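Local coordinates for protein linoleate 11-lipoxygenase (Gaeumannomyces graminis, PDB 5FX8) that oxidises linoleic and alpha-linolenic acids with molecular oxygen at a manganese centre, giving 11S- and 13R-hydroperoxy fatty acids, at residues A[79-84]-A[327-332]; A[289-294]-A[356-361]. One frame throughout, in Å; residues are numbered along the deposited sequence.

Both contacts lean on the long helix 268-305, which supplies two histidine ligands of the catalytic manganese. Contact 2 (289-294 with 356-361) is the more buried, about 11 Å from the centre of the chain against about 17 Å for contact 1, and it joins two helices mainly through apolar side chains, with no polar bond between the segments. Contact 1 (79-84 with 327-332) is partly buried and more polar: an arginine from helix 328-336 grips the carbonyls of a loop that runs into strand 83-85. The two contacts touch at helix 268-305. Thr80 CG2 lies 3.7 Å from Leu292 CD2, and Ile328 CG1 comes to 3.5 Å from His294 CE1, so contact 1 reaches the metal's first shell by packing.

Contact 1 of 2, residues A[79-84]-A[327-332]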
# COMPACT_ATOMS: atom_id res chain seq x y z
N GLN A 79 -2.91 8.72 19.79
CA GLN A 79 -1.98 9.20 20.77
C GLN A 79 -0.84 8.18 20.89
O GLN A 79 -0.86 7.30 21.74
CB GLN A 79 -2.68 9.44 22.09
CG GLN A 79 -1.80 10.14 23.09
CD GLN A 79 -1.29 11.49 22.59
OE1 GLN A 79 -2.04 12.29 22.02
NE2 GLN A 79 -0.01 11.75 22.82
N THR A 80 0.17 8.34 20.04
CA THR A 80 1.36 7.51 20.14
C THR A 80 2.62 8.36 20.19
O THR A 80 3.19 8.60 21.25
CB THR A 80 1.49 6.53 18.95
OG1 THR A 80 1.82 7.24 17.74
CG2 THR A 80 0.22 5.68 18.76
N THR A 81 3.04 8.82 19.03
CA THR A 81 4.37 9.32 18.78
C THR A 81 4.29 10.79 18.36
O THR A 81 3.31 11.20 17.75
CB THR A 81 5.01 8.44 17.68
OG1 THR A 81 5.52 7.24 18.25
CG2 THR A 81 6.05 9.11 16.98
N PHE A 82 5.32 11.56 18.68
CA PHE A 82 5.37 12.95 18.24
C PHE A 82 5.35 13.02 16.72
O PHE A 82 5.96 12.19 16.04
CB PHE A 82 6.64 13.63 18.77
CG PHE A 82 6.72 13.74 20.29
CD1 PHE A 82 5.63 14.15 21.04
CD2 PHE A 82 7.92 13.47 20.96
CE1 PHE A 82 5.74 14.27 22.42
CE2 PHE A 82 8.01 13.58 22.34
CZ PHE A 82 6.92 13.97 23.06
N TYR A 83 4.66 13.99 16.19
CA TYR A 83 4.65 14.31 14.77
C TYR A 83 5.38 15.62 14.55
O TYR A 83 5.29 16.52 15.39
CB TYR A 83 3.22 14.41 14.24
CG TYR A 83 3.13 14.61 12.75
CD1 TYR A 83 3.16 13.53 11.89
CD2 TYR A 83 3.02 15.87 12.21
CE1 TYR A 83 3.07 13.71 10.55
CE2 TYR A 83 2.94 16.04 10.89
CZ TYR A 83 2.97 14.97 10.06
OH TYR A 83 2.88 15.18 8.71
N PRO A 84 6.17 15.75 13.49
CA PRO A 84 7.01 16.94 13.34
C PRO A 84 6.21 18.19 13.12
O PRO A 84 5.28 18.22 12.32
CB PRO A 84 7.87 16.62 12.12
CG PRO A 84 7.19 15.60 11.44
CD PRO A 84 6.50 14.76 12.46
N ALA A 327 3.03 12.04 5.11
CA ALA A 327 1.71 12.26 4.59
C ALA A 327 0.65 11.42 5.28
O ALA A 327 -0.50 11.83 5.32
CB ALA A 327 1.70 11.98 3.09
N ILE A 328 1.02 10.28 5.88
CA ILE A 328 -0.00 9.31 6.27
C ILE A 328 -0.85 9.84 7.42
O ILE A 328 -2.08 9.66 7.42
CB ILE A 328 0.63 7.94 6.59
CG1 ILE A 328 1.45 7.44 5.40
CG2 ILE A 328 -0.44 6.91 6.89
CD1 ILE A 328 0.69 7.32 4.14
N ARG A 329 -0.25 10.49 8.41
CA ARG A 329 -1.08 11.04 9.49
C ARG A 329 -1.98 12.19 9.03
O ARG A 329 -3.18 12.16 9.33
CB ARG A 329 -0.19 11.41 10.68
CG ARG A 329 0.40 10.19 11.35
CD ARG A 329 0.73 10.41 12.83
NE ARG A 329 2.16 10.25 13.13
CZ ARG A 329 2.70 10.38 14.34
NH1 ARG A 329 1.94 10.65 15.38
NH2 ARG A 329 3.99 10.22 14.49
N PRO A 330 -1.50 13.20 8.30
CA PRO A 330 -2.42 14.25 7.83
C PRO A 330 -3.52 13.76 6.91
O PRO A 330 -4.68 14.20 7.02
CB PRO A 330 -1.48 15.20 7.09
CG PRO A 330 -0.20 14.95 7.62
CD PRO A 330 -0.11 13.54 7.98
N VAL A 331 -3.18 12.91 5.95
CA VAL A 331 -4.16 12.43 4.98
C VAL A 331 -5.17 11.54 5.68
O VAL A 331 -6.39 11.69 5.49
CB VAL A 331 -3.46 11.70 3.82
CG1 VAL A 331 -4.45 10.97 2.94
CG2 VAL A 331 -2.65 12.68 3.00
N GLY A 332 -4.69 10.65 6.54
CA GLY A 332 -5.58 9.79 7.29
C GLY A 332 -6.52 10.57 8.19
O GLY A 332 -7.70 10.26 8.28
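Arg329 reaches out from the first turn of helix 328-336 and puts its guanidinium against the backbone just before strand 83-85. Its NH1 gives a nearly straight hydrogen bond to Thr81 O (2.8 Å, 167° at the hydrogen), with the oxygen lying close to the guanidinium plane; NH2 adds a weak, bent one to Phe82 O at 3.2 Å. Over one face of the guanidinium sits Tyr83 CB, while NE meets the edge of the tyrosine ring at CD1 (3.6 Å), the two planes standing 78° apart. With CG anti to the backbone N (chi1 -175°), the Tyr83 ring is carried back along the arginine toward the helix, where OH lies 3.3 Å from Pro330 CG and is hydrogen-bonded to Tyr326 O. A salt bridge from NE to Glu298 and a bond from NH1 to Thr76 O add to the grip. The looser side is at the partly exposed Pro330, which touches only the far end of the tyrosine, and at Thr80, whose OG1 turns to Thr295 instead. A buried arginine, bonded to successive loop carbonyls and to an acid of helix 268-305, thus ties the loop leading into strand 83-85 to helix 328-336 beside the metal-bearing helix of the lipoxygenase fold.

Contact 2 of 2, residues A[289-294]-A[356-361]; sequences YHVLFH and DFPGSV. With MN (manganese (II) ion), chain I.
Val361 CG1 rests against two side chains of helix 289-294: it lies 3.8 Å from Leu292 CD1 and 3.9 Å from Tyr289 CE1. The methyl comes to the edge of the tyrosine ring, near its plane, and the two side chains cross at about a right angle. Tyr289 CG stands anti to the backbone N (chi1 -178°), which sends the ring out from the helix and brings its CD1-CE1 edge to the valine.

The second apolar group centres on Pro358, where the backbones come nearest, with 5.6 Å between Tyr289 CA and Pro358 CA. Proline CB and CG both press on Val291 CB, each at 4.1 Å, and Leu292 flanks the same ring more distantly. Phe357 turns its ring edge to Tyr289 N (4.2 Å from CD2), with CE2 also near Tyr289 CB; one of its faces is covered by Val361 CG2 from the next turn of its own helix. The helix axes pass 8.6 Å apart at a crossing angle of -71°, so the touching surface is compact.

Polar chemistry lies away from this interface. Asp356 forms a salt bridge with Lys222 and a hydrogen bond with Tyr223. His290 and His294 turn to the other side of their helix, where NE2 of each binds manganese, His294 NE2 at 2.1 Å. A hydrogen bond from His290 ND1 to Gln287 O fixes the rotation of that imidazole. His478, Asn482, Val618 and a water complete the shell.

One side of helix 268-305 thus packs on helix 351-363 while the other presents two histidines, here four residues apart. Histidines from a long helix, an asparagine and the C-terminal carboxylate round one metal are characteristic of the lipoxygenase catalytic site, with manganese here in place of the more usual iron.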
# COMPACT_ATOMS: atom_id res chain seq x y z
N TYR A 289 -3.69 -1.52 14.60
CA TYR A 289 -2.38 -1.69 15.14
C TYR A 289 -1.31 -1.21 14.16
O TYR A 289 -0.27 -0.75 14.61
CB TYR A 289 -2.18 -3.15 15.51
CG TYR A 289 -0.84 -3.44 16.13
CD1 TYR A 289 -0.62 -3.20 17.48
CD2 TYR A 289 0.19 -3.95 15.38
CE1 TYR A 289 0.59 -3.47 18.05
CE2 TYR A 289 1.41 -4.23 15.95
CZ TYR A 289 1.61 -3.98 17.29
OH TYR A 289 2.84 -4.25 17.86
N HIS A 290 -1.54 -1.31 12.84
CA HIS A 290 -0.43 -0.92 11.94
C HIS A 290 -0.16 0.57 11.93
O HIS A 290 0.85 1.00 11.37
CB HIS A 290 -0.67 -1.40 10.51
CG HIS A 290 -1.26 -0.36 9.60
ND1 HIS A 290 -2.59 -0.05 9.62
CD2 HIS A 290 -0.71 0.39 8.60
CE1 HIS A 290 -2.84 0.87 8.71
NE2 HIS A 290 -1.72 1.16 8.08
N VAL A 291 -1.04 1.38 12.53
CA VAL A 291 -0.72 2.78 12.77
C VAL A 291 0.65 2.89 13.42
O VAL A 291 1.44 3.78 13.09
CB VAL A 291 -1.83 3.40 13.63
CG1 VAL A 291 -1.52 4.83 13.99
CG2 VAL A 291 -3.09 3.34 12.88
N LEU A 292 0.97 1.94 14.30
CA LEU A 292 2.27 1.91 14.96
C LEU A 292 3.39 1.58 13.97
O LEU A 292 4.50 2.11 14.09
CB LEU A 292 2.22 0.93 16.12
CG LEU A 292 1.33 1.30 17.32
CD1 LEU A 292 1.33 0.21 18.34
CD2 LEU A 292 1.93 2.45 17.95
N PHE A 293 3.12 0.73 12.98
CA PHE A 293 4.09 0.56 11.90
C PHE A 293 4.32 1.87 11.17
O PHE A 293 5.34 2.03 10.52
CB PHE A 293 3.67 -0.48 10.86
CG PHE A 293 3.54 -1.89 11.38
CD1 PHE A 293 3.70 -2.19 12.71
CD2 PHE A 293 3.24 -2.93 10.52
CE1 PHE A 293 3.56 -3.48 13.17
CE2 PHE A 293 3.12 -4.23 10.99
CZ PHE A 293 3.27 -4.49 12.30
N HIS A 294 3.38 2.81 11.23
CA HIS A 294 3.67 4.12 10.67
C HIS A 294 4.43 5.02 11.65
O HIS A 294 5.42 5.64 11.28
CB HIS A 294 2.38 4.80 10.20
CG HIS A 294 1.88 4.34 8.88
ND1 HIS A 294 2.39 4.78 7.69
CD2 HIS A 294 0.89 3.46 8.56
CE1 HIS A 294 1.75 4.21 6.69
NE2 HIS A 294 0.84 3.40 7.19
N ASP A 356 -8.72 5.33 18.98
CA ASP A 356 -8.36 5.05 20.37
C ASP A 356 -7.48 3.81 20.49
O ASP A 356 -6.64 3.73 21.40
CB ASP A 356 -9.63 4.94 21.21
CG ASP A 356 -9.38 4.39 22.62
OD1 ASP A 356 -8.96 5.16 23.51
OD2 ASP A 356 -9.67 3.19 22.86
N PHE A 357 -7.61 2.85 19.58
CA PHE A 357 -6.91 1.58 19.79
C PHE A 357 -5.37 1.68 19.80
O PHE A 357 -4.75 1.16 20.74
CB PHE A 357 -7.41 0.57 18.77
CG PHE A 357 -6.84 -0.77 18.96
CD1 PHE A 357 -7.31 -1.60 19.96
CD2 PHE A 357 -5.81 -1.21 18.16
CE1 PHE A 357 -6.79 -2.84 20.14
CE2 PHE A 357 -5.28 -2.45 18.35
CZ PHE A 357 -5.77 -3.26 19.34
N PRO A 358 -4.69 2.28 18.81
CA PRO A 358 -3.22 2.33 18.89
C PRO A 358 -2.67 3.15 20.05
O PRO A 358 -1.56 2.88 20.52
CB PRO A 358 -2.82 2.94 17.54
CG PRO A 358 -4.05 3.65 17.08
CD PRO A 358 -5.17 2.79 17.51
N GLY A 359 -3.40 4.17 20.49
CA GLY A 359 -3.02 4.86 21.70
C GLY A 359 -3.17 4.01 22.94
O GLY A 359 -2.36 4.11 23.85
N SER A 360 -4.21 3.18 23.02
CA SER A 360 -4.32 2.24 24.13
C SER A 360 -3.19 1.23 24.13
O SER A 360 -2.66 0.89 25.19
CB SER A 360 -5.63 1.47 24.07
OG SER A 360 -6.72 2.33 24.09
N VAL A 361 -2.85 0.70 22.96
CA VAL A 361 -1.71 -0.20 22.86
C VAL A 361 -0.46 0.49 23.37
O VAL A 361 0.25 -0.04 24.22
CB VAL A 361 -1.55 -0.69 21.41
CG1 VAL A 361 -0.32 -1.56 21.28
CG2 VAL A 361 -2.77 -1.45 21.00
MN MN I . -0.50 2.09 6.17
O HOH W 1 -2.55 3.35 6.56